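Local coordinates for cell wall surface anchor family protein (PDB 3TW0) that forms the adhesive tip of group B streptococcal pili and, through a metal-binding von Willebrand factor A domain, probably mediates attachment to host tissue, at residues A[159-162]-A[163-166]; A[193-196]-A[197-201]; A[218-221]-A[222-226]. The protein carries 2 engineered substitutions. All coordinates share one frame; numbering follows the deposited sequence.

Contact 1. Residues A[159-162]-A[163-166]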
loop_
_atom_site.group_PDB
_atom_site.type_symbol
_atom_site.label_atom_id
_atom_site.label_comp_id
_atom_site.label_asym_id
_atom_site.label_seq_id
_atom_site.Cartn_x
_atom_site.Cartn_y
_atom_site.Cartn_z
ATOM N N GLN A 159 10.030 -15.851 -13.272
ATOM C CA GLN A 159 9.498 -17.198 -13.490
ATOM C C GLN A 159 8.769 -17.415 -14.826
ATOM O O GLN A 159 8.489 -18.550 -15.191
ATOM C CB GLN A 159 8.542 -17.589 -12.354
ATOM C CG GLN A 159 9.106 -17.559 -10.949
ATOM C CD GLN A 159 8.012 -17.822 -9.915
ATOM O OE1 GLN A 159 6.985 -18.456 -10.210
ATOM N NE2 GLN A 159 8.214 -17.316 -8.708
ATOM N N SER A 160 8.402 -16.334 -15.508
ATOM C CA SER A 160 7.892 -16.435 -16.860
ATOM C C SER A 160 8.999 -16.083 -17.890
ATOM O O SER A 160 10.206 -16.249 -17.617
ATOM C CB SER A 160 6.660 -15.545 -17.022
ATOM O OG SER A 160 5.944 -15.830 -18.199
ATOM N N SER A 161 8.585 -15.627 -19.068
ATOM C CA SER A 161 9.510 -15.360 -20.174
ATOM C C SER A 161 8.798 -14.490 -21.192
ATOM O O SER A 161 7.570 -14.347 -21.127
ATOM C CB SER A 161 10.012 -16.671 -20.828
ATOM O OG SER A 161 9.013 -17.302 -21.636
ATOM N N ASN A 162 9.567 -13.911 -22.120
ATOM C CA ASN A 162 9.043 -13.025 -23.173
ATOM C C ASN A 162 8.091 -13.727 -24.166
ATOM O O ASN A 162 7.235 -13.080 -24.781
ATOM C CB ASN A 162 10.218 -12.386 -23.938
ATOM C CG ASN A 162 9.796 -11.197 -24.815
ATOM O OD1 ASN A 162 8.838 -10.463 -24.504
ATOM N ND2 ASN A 162 10.534 -10.993 -25.914
ATOM N N ALA A 163 8.235 -15.038 -24.311
ATOM C CA ALA A 163 7.373 -15.834 -25.191
ATOM C C ALA A 163 6.010 -16.222 -24.585
ATOM O O ALA A 163 5.105 -16.667 -25.303
ATOM C CB ALA A 163 8.126 -17.101 -25.669
ATOM N N ARG A 164 5.846 -16.081 -23.277
ATOM C CA ARG A 164 4.558 -16.428 -22.657
ATOM C C ARG A 164 3.709 -15.176 -22.481
ATOM O O ARG A 164 4.246 -14.073 -22.368
ATOM C CB ARG A 164 4.772 -17.154 -21.321
ATOM C CG ARG A 164 5.742 -18.336 -21.426
ATOM C CD ARG A 164 6.025 -18.981 -20.090
ATOM N NE ARG A 164 4.806 -19.495 -19.466
ATOM C CZ ARG A 164 4.359 -20.730 -19.622
ATOM N NH1 ARG A 164 5.010 -21.589 -20.405
ATOM N NH2 ARG A 164 3.250 -21.105 -19.029
ATOM N N LYS A 165 2.390 -15.334 -22.502
ATOM C CA LYS A 165 1.492 -14.233 -22.155
ATOM C C LYS A 165 1.449 -14.068 -20.635
ATOM O O LYS A 165 1.457 -15.047 -19.912
ATOM C CB LYS A 165 0.083 -14.480 -22.689
ATOM C CG LYS A 165 -0.088 -14.148 -24.182
ATOM C CD LYS A 165 0.504 -12.761 -24.562
ATOM C CE LYS A 165 -0.324 -11.550 -24.083
ATOM N NZ LYS A 165 0.404 -10.236 -24.337
ATOM N N LYS A 166 1.395 -12.832 -20.164
ATOM C CA LYS A 166 1.494 -12.557 -18.717
ATOM C C LYS A 166 0.375 -11.599 -18.290
ATOM O O LYS A 166 0.088 -10.639 -18.982
ATOM C CB LYS A 166 2.914 -12.055 -18.351
ATOM C CG LYS A 166 4.051 -13.008 -18.862
ATOM C CD LYS A 166 5.507 -12.515 -18.701
ATOM C CE LYS A 166 6.023 -11.598 -19.849
ATOM N NZ LYS A 166 5.336 -11.840 -21.168
#
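S161 O and R164 N close a type I beta turn running from S161 to R164, and this exposed turn shows how a chain leaving a helix can be turned sharply and then bridged by a nearby lysine. The backbone bond, R164 N to S161 O, is 3.3 Å long.

The lysine adds the polar side-chain contribution. K166 folds back over the turn, its chain bent at chi3 (-85°) and again at chi4, which lays NZ over the turn's carbonyls. NZ then donates to R164 O at 2.8 Å and makes a second, weak bond to S161 O at 3.4 Å. One ammonium group thus spans two carbonyls, one from either end of the turn.

Van der Waals contacts fill in around these bonds. S160 OG lies against the aliphatic part of the same lysine, 3.4 Å from K166 CD, and its CB also faces that carbon. On the arginine, S161 OG approaches R164 CG at 3.4 Å, while S160 OG lies at the edge of the guanidinium, near its plane.

The arginine finds its counter-charge outside the turn: D12 forms a salt bridge with R164 NE and accepts a hydrogen bond from S160 OG, so a single carboxylate ties both limbs to the neighbouring strand 11-18. Such a tight turn, leading from helix 145-159 straight into the central parallel strand 165-172, is an alpha-to-beta connection of the Rossmann-like von Willebrand factor A fold.

Contact 2. Residues A[193-196]-A[197-201]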
loop_
_atom_site.group_PDB
_atom_site.type_symbol
_atom_site.label_atom_id
_atom_site.label_comp_id
_atom_site.label_asym_id
_atom_site.label_seq_id
_atom_site.Cartn_x
_atom_site.Cartn_y
_atom_site.Cartn_z
ATOM N N GLN A 193 11.412 20.191 -8.122
ATOM C CA GLN A 193 10.708 20.014 -9.400
ATOM C C GLN A 193 11.664 19.551 -10.508
ATOM O O GLN A 193 11.372 18.601 -11.230
ATOM C CB GLN A 193 9.936 21.268 -9.829
ATOM C CG GLN A 193 9.062 21.025 -11.090
ATOM C CD GLN A 193 7.965 19.977 -10.862
ATOM O OE1 GLN A 193 7.154 20.113 -9.951
ATOM N NE2 GLN A 193 7.944 18.931 -11.689
ATOM N N ASN A 194 12.816 20.207 -10.631
ATOM C CA ASN A 194 13.794 19.774 -11.614
ATOM C C ASN A 194 14.362 18.390 -11.291
ATOM O O ASN A 194 14.694 17.632 -12.192
ATOM C CB ASN A 194 14.913 20.815 -11.795
ATOM C CG ASN A 194 14.435 22.084 -12.526
ATOM O OD1 ASN A 194 13.506 22.029 -13.331
ATOM N ND2 ASN A 194 15.075 23.226 -12.242
ATOM N N GLN A 195 14.467 18.045 -10.005
ATOM C CA GLN A 195 14.938 16.696 -9.632
ATOM C C GLN A 195 13.910 15.667 -10.084
ATOM O O GLN A 195 14.251 14.659 -10.677
ATOM C CB GLN A 195 15.176 16.580 -8.118
ATOM C CG GLN A 195 16.383 17.359 -7.600
ATOM C CD GLN A 195 16.746 16.948 -6.190
ATOM O OE1 GLN A 195 16.691 15.758 -5.849
ATOM N NE2 GLN A 195 17.076 17.916 -5.367
ATOM N N PHE A 196 12.648 15.965 -9.855
ATOM C CA PHE A 196 11.538 15.048 -10.199
ATOM C C PHE A 196 11.512 14.828 -11.706
ATOM O O PHE A 196 11.547 13.681 -12.202
ATOM C CB PHE A 196 10.226 15.675 -9.717
ATOM C CG PHE A 196 8.997 14.835 -9.966
ATOM C CD1 PHE A 196 8.660 13.783 -9.109
ATOM C CD2 PHE A 196 8.121 15.147 -11.031
ATOM C CE1 PHE A 196 7.499 13.042 -9.324
ATOM C CE2 PHE A 196 6.987 14.405 -11.252
ATOM C CZ PHE A 196 6.667 13.339 -10.409
ATOM N N ASN A 197 11.480 15.941 -12.430
ATOM C CA ASN A 197 11.631 15.937 -13.896
ATOM C C ASN A 197 12.799 15.114 -14.424
ATOM O O ASN A 197 12.625 14.420 -15.426
ATOM C CB ASN A 197 11.720 17.373 -14.427
ATOM C CG ASN A 197 10.430 18.137 -14.227
ATOM O OD1 ASN A 197 9.412 17.551 -13.875
ATOM N ND2 ASN A 197 10.460 19.452 -14.485
ATOM N N SER A 198 13.971 15.158 -13.773
ATOM C CA SER A 198 15.080 14.289 -14.205
ATOM C C SER A 198 14.800 12.806 -13.965
ATOM O O SER A 198 15.283 11.954 -14.733
ATOM C CB SER A 198 16.424 14.663 -13.569
ATOM O OG SER A 198 16.693 16.042 -13.777
ATOM N N PHE A 199 14.054 12.472 -12.910
ATOM C CA PHE A 199 13.646 11.073 -12.705
ATOM C C PHE A 199 12.735 10.640 -13.875
ATOM O O PHE A 199 12.920 9.582 -14.447
ATOM C CB PHE A 199 12.909 10.852 -11.366
ATOM C CG PHE A 199 13.694 11.279 -10.126
ATOM C CD1 PHE A 199 15.084 11.103 -10.042
ATOM C CD2 PHE A 199 13.017 11.828 -9.024
ATOM C CE1 PHE A 199 15.801 11.507 -8.906
ATOM C CE2 PHE A 199 13.720 12.229 -7.893
ATOM C CZ PHE A 199 15.136 12.069 -7.842
ATOM N N LEU A 200 11.755 11.479 -14.218
ATOM C CA LEU A 200 10.829 11.192 -15.305
ATOM C C LEU A 200 11.565 11.025 -16.640
ATOM O O LEU A 200 11.143 10.225 -17.470
ATOM C CB LEU A 200 9.808 12.321 -15.454
ATOM C CG LEU A 200 8.839 12.735 -14.320
ATOM C CD1 LEU A 200 8.034 13.951 -14.747
ATOM C CD2 LEU A 200 7.868 11.590 -13.898
ATOM N N ASN A 201 12.659 11.787 -16.829
ATOM C CA ASN A 201 13.377 11.820 -18.097
ATOM C C ASN A 201 13.917 10.451 -18.436
ATOM O O ASN A 201 14.138 10.141 -19.607
ATOM C CB ASN A 201 14.504 12.897 -18.102
ATOM C CG ASN A 201 13.958 14.316 -18.288
ATOM O OD1 ASN A 201 12.888 14.493 -18.850
ATOM N ND2 ASN A 201 14.694 15.327 -17.822
HETATM O O HOH W 1 13.519 20.186 -15.555
#
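F196 and L200 meet one turn apart on helix 192-201, an amphipathic alpha-helix at the edge of the molecule that illustrates how i to i+4 spacing sorts polar from apolar contacts. Following F196 outward, CB lies 3.0 Å from N197 N, a consequence of chain continuity, and CG remains near the same nitrogen. With chi1 at -179° the ring swings out from the helix on the side of L200. Beyond CG, CD2 approaches L200 CD1, and CE2 makes the closest apolar contact, 3.7 Å from L200 CD1. At the far end, CZ comes near L200 CD2, so both methyls of the leucine are engaged by the ring. Outside the helix, L307 of helix 302-312 touches both residues and K296 makes a cation-pi contact with the F196 ring, so this side faces the body of the protein.

The polar side is built differently. The chain of Q193 bends at chi2 (63°) and brings its amide forward along the helix, toward the next turn, where NE2 donates to N197 OD1 at 3.0 Å. The acceptor lies in the amide plane of Q193, yet the donor stands above the carbonyl plane of N197, and the two amides are turned 50° apart. Nearby, a water donates to N194 OD1 and accepts a weak bond from N197 ND2.

S198 shows a helical serine turning back on the preceding turn: its OG and its backbone N both donate to N194 O and reach it from opposite faces of the carbonyl plane. F199 places its ring over another backbone acceptor, with Q195 O 3.4 Å above the plane of the F199 ring, over its centre.

Contact 3. Residues A[218-221]-A[222-226]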
loop_
_atom_site.group_PDB
_atom_site.type_symbol
_atom_site.label_atom_id
_atom_site.label_comp_id
_atom_site.label_asym_id
_atom_site.label_seq_id
_atom_site.Cartn_x
_atom_site.Cartn_y
_atom_site.Cartn_z
ATOM N N GLY A 218 16.390 -0.719 2.526
ATOM C CA GLY A 218 16.276 -0.653 3.997
ATOM C C GLY A 218 15.065 -1.439 4.422
ATOM O O GLY A 218 14.206 -1.732 3.593
ATOM N N ASP A 219 14.972 -1.827 5.695
ATOM C CA ASP A 219 13.723 -2.474 6.154
ATOM C C ASP A 219 12.581 -1.481 6.030
ATOM O O ASP A 219 12.739 -0.316 6.401
ATOM C CB ASP A 219 13.799 -2.912 7.614
ATOM C CG ASP A 219 14.998 -3.808 7.901
ATOM O OD1 ASP A 219 15.261 -4.760 7.140
ATOM O OD2 ASP A 219 15.672 -3.546 8.903
ATOM N N ASP A 220 11.434 -1.961 5.540
ATOM C CA ASP A 220 10.269 -1.143 5.308
ATOM C C ASP A 220 9.991 -0.169 6.453
ATOM O O ASP A 220 9.814 1.038 6.220
ATOM C CB ASP A 220 9.017 -2.033 5.113
ATOM C CG ASP A 220 8.885 -2.578 3.690
ATOM O OD1 ASP A 220 9.818 -2.418 2.904
ATOM O OD2 ASP A 220 7.855 -3.214 3.391
ATOM N N TYR A 221 9.975 -0.689 7.697
ATOM C CA TYR A 221 9.481 0.100 8.840
ATOM C C TYR A 221 10.340 1.309 9.069
ATOM O O TYR A 221 9.905 2.270 9.711
ATOM C CB TYR A 221 9.352 -0.734 10.132
ATOM C CG TYR A 221 10.648 -0.990 10.871
ATOM C CD1 TYR A 221 11.023 -0.218 11.980
ATOM C CD2 TYR A 221 11.474 -2.030 10.488
ATOM C CE1 TYR A 221 12.221 -0.480 12.684
ATOM C CE2 TYR A 221 12.673 -2.301 11.174
ATOM C CZ TYR A 221 13.038 -1.526 12.259
ATOM O OH TYR A 221 14.215 -1.842 12.887
ATOM N N GLN A 222 11.545 1.325 8.505
ATOM C CA GLN A 222 12.324 2.563 8.654
ATOM C C GLN A 222 12.400 3.455 7.438
ATOM O O GLN A 222 12.970 4.536 7.538
ATOM C CB GLN A 222 13.739 2.271 9.113
ATOM C CG GLN A 222 13.968 2.514 10.622
ATOM C CD GLN A 222 14.835 1.452 11.118
ATOM O OE1 GLN A 222 15.137 0.498 10.373
ATOM N NE2 GLN A 222 15.243 1.553 12.368
ATOM N N ILE A 223 11.862 3.030 6.298
ATOM C CA ILE A 223 12.010 3.852 5.066
ATOM C C ILE A 223 10.684 4.218 4.345
ATOM O O ILE A 223 10.652 5.067 3.463
ATOM C CB ILE A 223 12.966 3.168 4.003
ATOM C CG1 ILE A 223 12.388 1.838 3.510
ATOM C CG2 ILE A 223 14.399 3.012 4.541
ATOM C CD1 ILE A 223 13.055 1.321 2.178
ATOM N N VAL A 224 9.614 3.534 4.679
ATOM C CA VAL A 224 8.367 3.664 3.952
ATOM C C VAL A 224 7.604 4.945 4.287
ATOM O O VAL A 224 7.766 5.515 5.376
ATOM C CB VAL A 224 7.529 2.448 4.307
ATOM C CG1 VAL A 224 6.094 2.797 4.444
ATOM C CG2 VAL A 224 7.798 1.291 3.341
ATOM N N LYS A 225 6.759 5.407 3.359
ATOM C CA LYS A 225 5.859 6.550 3.645
ATOM C C LYS A 225 4.478 6.033 3.985
ATOM O O LYS A 225 4.016 5.030 3.414
ATOM C CB LYS A 225 5.751 7.522 2.440
ATOM C CG LYS A 225 7.066 8.211 2.037
ATOM C CD LYS A 225 7.674 9.033 3.148
ATOM C CE LYS A 225 9.004 9.652 2.737
ATOM N NZ LYS A 225 9.346 10.943 3.497
ATOM N N GLY A 226 3.795 6.722 4.891
ATOM C CA GLY A 226 2.461 6.273 5.301
ATOM C C GLY A 226 2.498 5.104 6.272
ATOM O O GLY A 226 3.502 4.405 6.377
HETATM O O HOH W 2 17.040 -2.018 10.562
#
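Y221 and Q222 lie side by side on a short, weakly bonded helical turn, residues 220-223, in the excursion between strands 165-172 and 249-251 of this von Willebrand factor A domain protein. Y221 O bonds S74 OG of strand 70-78, which anchors the turn. The pair shows how torsions bring a ring and an adjacent amide together. Y221 takes chi1 of 79°, placing CG between the backbone N and the carbonyl carbon. Q222 has an unusual chi1 of -101°, and a bend at chi2 lays its amide over the tyrosine ring. The two planes are 26° apart, with Q222 OE1 over one ring face, 3.5 Å from Y221 CZ. A water donates to both Q222 OE1 and D219 OD2, linking the amide to the start of the turn.

I223 likewise sets CG1 between its backbone N and carbonyl carbon, directing CD1 back to within 3.6 Å of G218 O. On another side of the turn, V224 CG2 rests 4.0 Å from D220 CB. The D220 carboxylate carbon touches the same methyl, while OD1 is hydrogen-bonded to Y180 OH; V224 also packs on F144, M178 and Y180.

Backbone bonds hold the turn. Q222 N donates to D219 O at 2.9 Å. D220 O then accepts two bonds: I223 N approaches from above its carbonyl plane, whereas V224 N lies in that plane, 2.9 Å from D220 O.

Overall arrangement
The three contacts come in series along the chain. Each is a local contact, and they occupy separate parts of one chain without touching. Contact 1, where helix 145-159 gives way to strand 165-172, the middle strand of the five-stranded parallel sheet, belongs to a connection of the sheet core. Contacts 2 and 3, on helices 192-201 and 220-223, both fall in the long excursion between strands 165-172 and 249-251. Between centres, contact 1 lies about 32 Å from contact 2 and 31 Å from contact 3, which are 23 Å apart. Contact 3 is toward the metal-site side, the V224 side chain about 14 Å from the bound magnesium ion; the excursion thus probably helps shape the domain's metal-bearing end.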